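Local coordinates for protein thioesterase (Xanthomonas campestris pv. campestris, PDB 2FUJ) that probably hydrolyses fatty acyl-CoA thioesters and assembles as a tetramer of hotdog-fold subunits, at residues K8-V13 and V42-G47; R20-D23 and H27-N30; H96-Q101 and V106-G111. All blocks are in the same frame, centred on the assembly; numbering follows the deposited sequence.

Contact 1 of 3, residues K8-V13 and V42-G47; sequences KILARV and VRWMLG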
# COMPACT_ATOMS: atom_id res chain seq x y z
N LYS A 8 0.88 -24.32 -21.94
CA LYS A 8 1.15 -24.15 -20.48
C LYS A 8 1.20 -22.68 -20.08
O LYS A 8 0.42 -22.22 -19.25
CB LYS A 8 2.47 -24.82 -20.10
CG LYS A 8 2.32 -26.07 -19.27
CD LYS A 8 3.68 -26.65 -18.89
CE LYS A 8 4.45 -25.75 -17.92
NZ LYS A 8 3.74 -25.57 -16.62
N ILE A 9 2.14 -21.95 -20.69
CA ILE A 9 2.34 -20.53 -20.40
C ILE A 9 1.17 -19.65 -20.81
O ILE A 9 0.65 -19.76 -21.92
CB ILE A 9 3.61 -20.01 -21.10
CG1 ILE A 9 4.77 -21.00 -20.92
CG2 ILE A 9 4.01 -18.67 -20.51
CD1 ILE A 9 5.21 -21.34 -19.47
N LEU A 10 0.76 -18.77 -19.90
CA LEU A 10 -0.33 -17.84 -20.14
C LEU A 10 0.27 -16.47 -20.45
O LEU A 10 -0.19 -15.77 -21.36
CB LEU A 10 -1.23 -17.74 -18.90
CG LEU A 10 -2.10 -18.95 -18.59
CD1 LEU A 10 -2.81 -18.79 -17.24
CD2 LEU A 10 -3.11 -19.12 -19.72
N ALA A 11 1.30 -16.11 -19.69
CA ALA A 11 1.95 -14.82 -19.87
C ALA A 11 3.26 -14.70 -19.09
O ALA A 11 3.48 -15.40 -18.11
CB ALA A 11 1.00 -13.71 -19.45
N ARG A 12 4.12 -13.81 -19.56
CA ARG A 12 5.41 -13.52 -18.93
C ARG A 12 5.42 -11.99 -18.90
O ARG A 12 5.80 -11.33 -19.88
CB ARG A 12 6.55 -14.10 -19.77
CG ARG A 12 6.39 -15.60 -20.03
CD ARG A 12 7.56 -16.24 -20.76
NE ARG A 12 8.76 -16.30 -19.92
CZ ARG A 12 9.82 -15.52 -20.08
NH1 ARG A 12 9.84 -14.62 -21.05
NH2 ARG A 12 10.87 -15.64 -19.27
N VAL A 13 4.98 -11.44 -17.77
CA VAL A 13 4.83 -9.99 -17.59
C VAL A 13 5.93 -9.28 -16.80
O VAL A 13 6.15 -9.57 -15.63
CB VAL A 13 3.48 -9.69 -16.89
CG1 VAL A 13 3.25 -8.19 -16.80
CG2 VAL A 13 2.34 -10.37 -17.64
N VAL A 42 -4.09 -9.09 -14.63
CA VAL A 42 -4.89 -8.09 -15.33
C VAL A 42 -4.19 -7.49 -16.55
O VAL A 42 -4.84 -7.12 -17.53
CB VAL A 42 -5.33 -6.95 -14.35
CG1 VAL A 42 -6.06 -7.56 -13.16
CG2 VAL A 42 -4.13 -6.15 -13.88
N ARG A 43 -2.87 -7.38 -16.50
CA ARG A 43 -2.12 -6.85 -17.64
C ARG A 43 -2.24 -7.89 -18.75
O ARG A 43 -2.19 -7.57 -19.94
CB ARG A 43 -0.65 -6.65 -17.28
CG ARG A 43 -0.38 -5.42 -16.40
CD ARG A 43 -0.32 -4.14 -17.23
NE ARG A 43 -0.16 -2.95 -16.40
CZ ARG A 43 0.15 -1.74 -16.88
NH1 ARG A 43 0.35 -1.58 -18.18
NH2 ARG A 43 0.27 -0.70 -16.05
N TRP A 44 -2.44 -9.14 -18.33
CA TRP A 44 -2.58 -10.28 -19.24
C TRP A 44 -3.93 -10.23 -19.94
O TRP A 44 -4.00 -10.36 -21.17
CB TRP A 44 -2.45 -11.59 -18.47
CG TRP A 44 -2.87 -12.81 -19.25
CD1 TRP A 44 -2.44 -13.19 -20.49
CD2 TRP A 44 -3.82 -13.81 -18.84
NE1 TRP A 44 -3.05 -14.35 -20.88
CE2 TRP A 44 -3.91 -14.76 -19.89
CE3 TRP A 44 -4.61 -13.99 -17.69
CZ2 TRP A 44 -4.75 -15.88 -19.82
CZ3 TRP A 44 -5.45 -15.10 -17.62
CH2 TRP A 44 -5.51 -16.03 -18.69
N MET A 45 -4.99 -10.04 -19.17
CA MET A 45 -6.35 -9.98 -19.71
C MET A 45 -6.52 -8.70 -20.51
O MET A 45 -7.50 -8.54 -21.25
CB MET A 45 -7.36 -10.01 -18.58
CG MET A 45 -7.14 -11.13 -17.58
SD MET A 45 -8.07 -10.89 -16.06
CE MET A 45 -8.45 -9.15 -16.13
N LEU A 46 -5.56 -7.81 -20.37
CA LEU A 46 -5.61 -6.54 -21.07
C LEU A 46 -5.03 -6.67 -22.49
O LEU A 46 -5.48 -6.00 -23.40
CB LEU A 46 -4.85 -5.49 -20.25
CG LEU A 46 -4.98 -4.02 -20.64
CD1 LEU A 46 -4.24 -3.74 -21.94
CD2 LEU A 46 -6.46 -3.67 -20.75
N GLY A 47 -4.06 -7.56 -22.66
CA GLY A 47 -3.44 -7.75 -23.96
C GLY A 47 -4.41 -7.99 -25.10
O GLY A 47 -4.75 -7.06 -25.84
O HOH W 1 -2.72 -15.86 -23.06

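Contact 2 of 3, residues R20-D23 and H27-N30; sequences RDMD and HVNN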
# COMPACT_ATOMS: atom_id res chain seq x y z
N ARG A 20 8.98 1.82 -2.41
CA ARG A 20 7.98 1.66 -1.35
C ARG A 20 7.55 0.19 -1.16
O ARG A 20 6.91 -0.14 -0.16
CB ARG A 20 6.75 2.53 -1.66
CG ARG A 20 5.51 2.25 -0.83
CD ARG A 20 5.74 2.53 0.65
NE ARG A 20 4.64 2.04 1.47
CZ ARG A 20 4.79 1.53 2.69
NH1 ARG A 20 6.00 1.45 3.23
NH2 ARG A 20 3.74 1.06 3.34
N ASP A 21 7.91 -0.67 -2.11
CA ASP A 21 7.55 -2.08 -2.04
C ASP A 21 8.28 -2.77 -0.89
O ASP A 21 7.82 -3.78 -0.37
CB ASP A 21 7.89 -2.81 -3.34
CG ASP A 21 6.92 -2.50 -4.48
OD1 ASP A 21 7.22 -2.90 -5.62
OD2 ASP A 21 5.86 -1.89 -4.24
N MET A 22 9.43 -2.22 -0.51
CA MET A 22 10.20 -2.81 0.57
C MET A 22 9.65 -2.43 1.94
O MET A 22 8.97 -1.41 2.08
CB MET A 22 11.67 -2.38 0.48
CG MET A 22 12.38 -2.79 -0.82
SD MET A 22 14.18 -2.49 -0.77
CE MET A 22 14.23 -0.70 -0.87
N ASP A 23 9.92 -3.26 2.93
CA ASP A 23 9.48 -2.97 4.28
C ASP A 23 10.70 -2.62 5.13
O ASP A 23 11.82 -2.55 4.63
CB ASP A 23 8.70 -4.15 4.87
CG ASP A 23 9.51 -5.44 4.88
OD1 ASP A 23 8.89 -6.52 4.81
OD2 ASP A 23 10.74 -5.37 4.97
N HIS A 27 13.61 -5.62 2.41
CA HIS A 27 13.29 -6.47 1.26
C HIS A 27 11.83 -6.25 0.89
O HIS A 27 11.04 -5.80 1.72
CB HIS A 27 13.49 -7.95 1.60
CG HIS A 27 14.81 -8.26 2.22
ND1 HIS A 27 15.02 -8.22 3.58
CD2 HIS A 27 15.98 -8.66 1.67
CE1 HIS A 27 16.27 -8.58 3.84
NE2 HIS A 27 16.87 -8.85 2.70
N VAL A 28 11.46 -6.56 -0.34
CA VAL A 28 10.07 -6.38 -0.75
C VAL A 28 9.15 -7.17 0.19
O VAL A 28 9.39 -8.35 0.46
CB VAL A 28 9.84 -6.85 -2.19
CG1 VAL A 28 8.36 -6.78 -2.53
CG2 VAL A 28 10.63 -5.97 -3.14
N ASN A 29 8.11 -6.51 0.68
CA ASN A 29 7.16 -7.12 1.61
C ASN A 29 6.39 -8.30 1.00
O ASN A 29 6.02 -8.27 -0.17
CB ASN A 29 6.18 -6.05 2.10
CG ASN A 29 5.23 -6.56 3.17
OD1 ASN A 29 4.10 -6.95 2.88
ND2 ASN A 29 5.70 -6.58 4.41
N ASN A 30 6.14 -9.34 1.80
CA ASN A 30 5.42 -10.51 1.32
C ASN A 30 4.11 -10.16 0.61
O ASN A 30 3.79 -10.72 -0.45
CB ASN A 30 5.09 -11.47 2.47
CG ASN A 30 6.32 -11.95 3.22
OD1 ASN A 30 7.31 -12.38 2.62
ND2 ASN A 30 6.25 -11.90 4.54
O HOH W 2 7.86 -9.29 4.26

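Contact 3 of 3, residues H96-Q101 and V106-G111; sequences HRILDQ and VLYSDG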
# COMPACT_ATOMS: atom_id res chain seq x y z
N HIS A 96 2.69 -19.77 -10.89
CA HIS A 96 3.54 -18.63 -11.20
C HIS A 96 4.98 -18.82 -10.80
O HIS A 96 5.31 -19.66 -9.98
CB HIS A 96 3.02 -17.37 -10.49
CG HIS A 96 3.23 -17.38 -9.00
ND1 HIS A 96 2.27 -17.83 -8.12
CD2 HIS A 96 4.29 -17.03 -8.25
CE1 HIS A 96 2.73 -17.75 -6.89
NE2 HIS A 96 3.96 -17.26 -6.94
N ARG A 97 5.84 -17.99 -11.39
CA ARG A 97 7.25 -17.97 -11.08
C ARG A 97 7.62 -16.50 -11.21
O ARG A 97 7.46 -15.92 -12.28
CB ARG A 97 8.07 -18.79 -12.08
CG ARG A 97 7.80 -20.28 -12.06
CD ARG A 97 8.99 -21.04 -12.65
NE ARG A 97 9.38 -20.46 -13.93
CZ ARG A 97 10.61 -20.52 -14.45
NH1 ARG A 97 11.59 -21.14 -13.81
NH2 ARG A 97 10.85 -19.95 -15.61
N ILE A 98 8.08 -15.90 -10.12
CA ILE A 98 8.49 -14.50 -10.16
C ILE A 98 10.01 -14.53 -10.26
O ILE A 98 10.71 -14.95 -9.34
CB ILE A 98 8.02 -13.75 -8.90
CG1 ILE A 98 6.49 -13.71 -8.88
CG2 ILE A 98 8.60 -12.34 -8.87
CD1 ILE A 98 5.87 -13.31 -7.54
N LEU A 99 10.52 -14.10 -11.42
CA LEU A 99 11.95 -14.13 -11.68
C LEU A 99 12.57 -12.74 -11.78
O LEU A 99 11.87 -11.75 -11.94
CB LEU A 99 12.23 -14.87 -12.99
CG LEU A 99 11.41 -16.14 -13.20
CD1 LEU A 99 11.35 -16.47 -14.69
CD2 LEU A 99 12.00 -17.28 -12.39
N ASP A 100 13.89 -12.69 -11.71
CA ASP A 100 14.60 -11.43 -11.82
C ASP A 100 14.75 -11.11 -13.31
O ASP A 100 15.15 -11.97 -14.09
CB ASP A 100 15.99 -11.57 -11.20
CG ASP A 100 16.71 -10.25 -11.13
OD1 ASP A 100 16.63 -9.58 -10.08
OD2 ASP A 100 17.37 -9.89 -12.14
N GLN A 101 14.43 -9.89 -13.71
CA GLN A 101 14.53 -9.51 -15.11
C GLN A 101 15.92 -9.65 -15.71
O GLN A 101 16.07 -10.05 -16.87
CB GLN A 101 14.04 -8.06 -15.32
CG GLN A 101 12.55 -7.93 -15.48
CD GLN A 101 12.12 -6.51 -15.79
OE1 GLN A 101 10.95 -6.15 -15.63
NE2 GLN A 101 13.06 -5.69 -16.25
N VAL A 106 17.22 -16.51 -11.45
CA VAL A 106 16.98 -16.12 -10.06
C VAL A 106 15.48 -16.19 -9.80
O VAL A 106 14.70 -15.43 -10.37
CB VAL A 106 17.48 -14.68 -9.78
CG1 VAL A 106 16.98 -14.22 -8.43
CG2 VAL A 106 19.00 -14.64 -9.82
N LEU A 107 15.09 -17.12 -8.94
CA LEU A 107 13.69 -17.33 -8.61
C LEU A 107 13.33 -16.74 -7.25
O LEU A 107 13.81 -17.21 -6.22
CB LEU A 107 13.38 -18.84 -8.62
CG LEU A 107 11.98 -19.31 -8.19
CD1 LEU A 107 10.94 -18.84 -9.20
CD2 LEU A 107 11.97 -20.83 -8.10
N TYR A 108 12.48 -15.72 -7.25
CA TYR A 108 12.08 -15.09 -6.01
C TYR A 108 10.89 -15.79 -5.39
O TYR A 108 10.75 -15.81 -4.17
CB TYR A 108 11.71 -13.62 -6.26
CG TYR A 108 12.88 -12.76 -6.66
CD1 TYR A 108 12.93 -12.17 -7.91
CD2 TYR A 108 13.92 -12.52 -5.77
CE1 TYR A 108 13.99 -11.35 -8.28
CE2 TYR A 108 14.99 -11.70 -6.12
CZ TYR A 108 15.01 -11.12 -7.37
OH TYR A 108 16.05 -10.29 -7.73
N SER A 109 10.03 -16.36 -6.22
CA SER A 109 8.85 -17.03 -5.70
C SER A 109 8.09 -17.85 -6.72
O SER A 109 8.12 -17.59 -7.93
CB SER A 109 7.90 -15.97 -5.11
OG SER A 109 6.54 -16.39 -5.12
N ASP A 110 7.42 -18.89 -6.22
CA ASP A 110 6.57 -19.73 -7.04
C ASP A 110 5.33 -20.04 -6.21
O ASP A 110 5.20 -19.55 -5.09
CB ASP A 110 7.26 -21.03 -7.51
CG ASP A 110 7.89 -21.82 -6.38
OD1 ASP A 110 7.40 -21.78 -5.23
OD2 ASP A 110 8.88 -22.53 -6.66
N GLY A 111 4.43 -20.84 -6.76
CA GLY A 111 3.20 -21.17 -6.07
C GLY A 111 2.08 -20.98 -7.07
O GLY A 111 2.29 -21.10 -8.28
O HOH W 3 4.92 -22.38 -9.51

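Contact 1 of 3, residues K8-V13 and V42-G47
Trp44 and Leu10 are joined through a water rather than directly: Trp44 NE1 donates a hydrogen bond to the water at 2.7 Å, and the water donates one of its own to Leu10 O at 3.0 Å. The water lies at the indole edge, in the ring plane. Although Trp44 NE1 and Leu10 O are themselves 3.2 Å apart, the angle is poor for a direct bond, so the water carries the polar link.

Apolar contact with the same indole supplies most of the remainder. Leu10 CB sits 4.0 Å above one face, nearer the outer edge of the ring system than its middle, and Leu10 CD2 comes within 3.6 Å of Trp44 CZ2 on the six-membered ring. At the five-membered ring, Ala11 CB lies 3.6 Å from Trp44 CD1, approaching obliquely. The indole is held out from the helix toward the strand because Trp44 CG is anti to the backbone N (chi1 168°). Two successive strand residues can both point their CB atoms at the helix because Leu10 and Ala11 form a classic beta bulge opposite Leu82.

A looser touch, Val13 CG1 on Arg43 CB at 4.2 Å, lies farther along the strand. The guanidinium of Arg43 leads away to salt bridges with Glu39 and with Asp77 of the second subunit.

The short axes of strand 9-13 and helix 42-47 pass 9.0 Å apart at 110°. The contact thus lays the 42-47 part of helix 30-47, the central helix of the hotdog fold, against strand 9-15, an outermost strand of the chain's sheet whose backbone pairs with strand 78-87.

Contact 2 of 3, residues R20-D23 and H27-N30
Asp21 and Asn29 make the straightest backbone bond here: Asn29 N donates to Asp21 O at 2.9 Å with an N-H...O angle of 172°. A second, Asp23 N to His27 O at 3.0 Å, enters from above the carbonyl plane. Between them Met22 and Val28 form a single bridge, their CA atoms 3.8 Å apart.

Weak CA-H...O contacts follow the same seam. Met22 CA lies 3.3 Å from His27 O and Val28 CA 3.5 Å from Asp21 O, giving each carbonyl a second, softer donor. Val28 also lays its methyl groups against Asp21 CB and Met22 CG.

Among the side chains, Asn29 ND2 donates to Asp23 OD1 at 3.2 Å, where the oxygen offers its anti lone pair. Carboxylate and amide planes stand 82° apart, so the two groups meet crosswise. Asp23 CG lies between its own backbone N and carbonyl carbon (chi1 57°), which folds the carboxylate back over this loop; OD2 takes the N-H of Met25. A water donates to Asp23 OD1 at 3.0 Å and accepts from Asn30 N, leaving that oxygen with two donors. Asn29 also reaches another chain, so its ND2 donates both to Asp23 within the chain and to Glu38 of the fourth subunit, while His27 N is buried without a partner.

The loop resembles the Asp-to-His-Val-Asn-Asn loop ahead of the helix in 4HBT-type hotdog thioesterases. It follows strand 9-15 and leads into helix 30-47: Asn29 is the N-cap, its OD1 receiving Ala31 N, Asp21 OD1 reaches Tyr36 on the helix, and Val28 packs on Tyr33.

Contact 3 of 3, residues H96-Q101 and V106-G111
His96 and Ser109 belong to a beta hairpin of strands 91-100 and 107-116; the axes of 96-100 and 107-111 run 175° apart, close to antiparallel. The imidazole meets Ser109 OG at its edge, in plane, with His96 NE2 and Ser109 OG 3.3 Å apart in a hydrogen bond of undecided direction. Gly111 N lies 3.5 Å above one face of the same His96 ring, so the histidine lies across the neighbouring strand. Its chi1 of 71°, with CG between backbone N and carbonyl carbon, turns the ring there.

Where Tyr108 and Ser109 both stand opposite Ile98, a classic beta bulge shifts the register by one. Its evidence is the pair Tyr108 N to Ile98 O and Ile98 N to Ser109 O, each 2.8 Å.

Beyond the bulge, Leu99 CD2 touches Leu107 CD1 at 3.7 Å on the face that also carries Arg97. Leu99 CD2 also lies over the centre of the Arg97 guanidinium, whose NE is salt-bridged to Glu81.

Near the turn, the phenol ring of Tyr108 and the carboxylate of Asp100 have planes 50° apart. Tyr108 OH donates to Asp100 OD1 over a short 2.5 Å, on the anti side; Asp100 OD2 accepts from Lys102 N and Asp103 N.

Contact 1 and contact 3 reach the same antiparallel sheet: strand 9-15 is an outermost strand, strand 78-87 comes next, and the hairpin of 91-100 and 107-116 follows. Their centres lie 15 Å apart, with nearest atoms about 5 Å. Contact 2 is nested in the chain segment closed by contact 1, yet its centre is 24 Å from it, on the opposite side of the chain's centre; contact 3 follows in series, opening after both have closed. Helix 30-47 spans that gap: contact 2 leads into its start and contact 1 uses its far end. Ile98 of contact 3 packs on Tyr33 and Leu37 of this helix. Contacts 1 and 2 meet the second subunit, whereas no other chain touches the two segments of contact 3.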